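Uncharacterized protein ScGH5_18 (Streptomyces cattleya, PDB 7LR8) probably hydrolyses the beta-1,4 bond of Man-GlcNAc, a disaccharide from the N-glycan core, as a family 5 glycoside hydrolase. Local coordinates at residues Ala40-Val45 / Arg87-Asn92. The protein carries 1 engineered substitution. Residues are numbered along the deposited sequence; the frame is centred on the assembly and turned at random.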
# COMPACT_ATOMS: atom_id res chain seq x y z
N ALA B 40 9.93 15.40 21.94
CA ALA B 40 9.29 15.11 23.22
C ALA B 40 9.24 13.61 23.48
O ALA B 40 9.45 13.16 24.61
CB ALA B 40 7.89 15.71 23.25
N ASP B 41 8.96 12.82 22.43
CA ASP B 41 9.03 11.36 22.53
C ASP B 41 10.40 10.91 23.00
O ASP B 41 10.53 10.13 23.96
CB ASP B 41 8.71 10.71 21.18
CG ASP B 41 7.22 10.68 20.85
OD1 ASP B 41 6.39 11.03 21.72
OD2 ASP B 41 6.90 10.26 19.72
N LEU B 42 11.45 11.38 22.31
CA LEU B 42 12.80 10.95 22.65
C LEU B 42 13.24 11.49 24.01
O LEU B 42 13.99 10.83 24.72
CB LEU B 42 13.77 11.38 21.53
CG LEU B 42 13.45 10.75 20.17
CD1 LEU B 42 14.41 11.21 19.08
CD2 LEU B 42 13.43 9.23 20.25
N ASP B 43 12.74 12.67 24.41
CA ASP B 43 12.98 13.15 25.77
C ASP B 43 12.52 12.12 26.79
O ASP B 43 13.22 11.84 27.77
CB ASP B 43 12.25 14.46 26.02
CG ASP B 43 12.95 15.65 25.43
OD1 ASP B 43 14.13 15.52 25.03
OD2 ASP B 43 12.31 16.72 25.38
N SER B 44 11.33 11.55 26.58
CA SER B 44 10.80 10.63 27.57
C SER B 44 11.55 9.31 27.56
O SER B 44 11.58 8.60 28.57
CB SER B 44 9.29 10.41 27.34
OG SER B 44 9.02 9.73 26.13
N VAL B 45 12.17 8.97 26.43
CA VAL B 45 12.98 7.76 26.33
C VAL B 45 14.32 7.95 27.03
O VAL B 45 14.77 7.09 27.80
CB VAL B 45 13.17 7.39 24.85
CG1 VAL B 45 14.25 6.33 24.67
CG2 VAL B 45 11.83 6.93 24.25
N ARG B 87 20.17 13.60 22.35
CA ARG B 87 19.70 13.02 23.60
C ARG B 87 20.49 11.79 23.99
O ARG B 87 20.08 11.05 24.89
CB ARG B 87 18.20 12.70 23.48
CG ARG B 87 17.36 13.97 23.45
CD ARG B 87 16.06 13.90 22.63
NE ARG B 87 15.43 15.21 22.69
CZ ARG B 87 15.72 16.21 21.87
NH1 ARG B 87 16.60 16.04 20.89
NH2 ARG B 87 15.13 17.39 22.02
N GLY B 88 21.64 11.56 23.34
CA GLY B 88 22.48 10.43 23.69
C GLY B 88 21.93 9.10 23.23
O GLY B 88 22.24 8.07 23.83
N LEU B 89 21.12 9.09 22.17
CA LEU B 89 20.53 7.88 21.63
C LEU B 89 21.15 7.62 20.26
O LEU B 89 20.97 8.42 19.33
CB LEU B 89 19.01 8.00 21.52
CG LEU B 89 18.32 8.36 22.84
CD1 LEU B 89 16.88 8.76 22.57
CD2 LEU B 89 18.39 7.18 23.80
N ASP B 90 21.92 6.54 20.15
CA ASP B 90 22.35 6.06 18.84
C ASP B 90 21.17 5.43 18.10
O ASP B 90 20.16 5.07 18.70
CB ASP B 90 23.48 5.05 19.01
CG ASP B 90 24.69 5.64 19.70
OD1 ASP B 90 25.02 6.81 19.39
OD2 ASP B 90 25.32 4.96 20.54
N VAL B 91 21.28 5.33 16.77
CA VAL B 91 20.14 4.99 15.93
C VAL B 91 20.47 3.81 15.02
O VAL B 91 21.43 3.88 14.23
CB VAL B 91 19.67 6.19 15.09
CG1 VAL B 91 18.56 5.75 14.09
CG2 VAL B 91 19.18 7.30 15.99
N ASN B 92 19.67 2.75 15.10
CA ASN B 92 19.63 1.71 14.09
C ASN B 92 18.40 1.94 13.22
O ASN B 92 17.30 2.15 13.74
CB ASN B 92 19.59 0.32 14.72
CG ASN B 92 19.03 -0.74 13.77
OD1 ASN B 92 17.82 -0.85 13.58
ND2 ASN B 92 19.92 -1.51 13.16
O HOH W 1 12.69 18.39 23.59
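R87 and D43 meet because both first torsions set CG opposite the backbone carbonyl carbon (chi1 -70° in R87, the same rotamer in D43), and a bend at chi2 of R87 then carries its chain across to the helix. There NE donates to D43 OD1 at 2.7 Å, with an N-H...O angle of 155°, as part of a salt bridge. The oxygen lies at the edge of the guanidinium, near its plane, whereas NE comes to OD1 from above the carboxylate plane; the two flat groups are 29° apart. One water closes a ring on the same pair, donating to D43 OD2 at 2.5 Å and accepting from R87 NH2 at 3.1 Å, so both carboxylate oxygens are engaged. NH1 is bonded to the carbonyl of A83, which ties the guanidinium back to the last turn of the preceding helix 71-86. Below the charges, R87 CD rests on L42 CB at 3.6 Å. Deeper in, the CD1 methyl of L89 reaches L42 CD2 and V45 CG1, each at 4.2 Å, and A84 and V53 also touch L89. The contact thus joins helix 35-46 to the turn between helix 71-86 and strand 90-94 in the (beta/alpha)8 barrel of this family. G88, with its positive phi, is the C-prime residue of the Schellman motif that ends helix 71-86 and leads the chain from R87 to L89. A leucine in place of R87 would probably leave D43 without its charged mate and the bridging water without its donor from NH2. The chemistry is layered: a charge pair with its water lies at the exposed D43, over buried leucine and valine side chains that meet by apolar contact between neighbouring barrel elements.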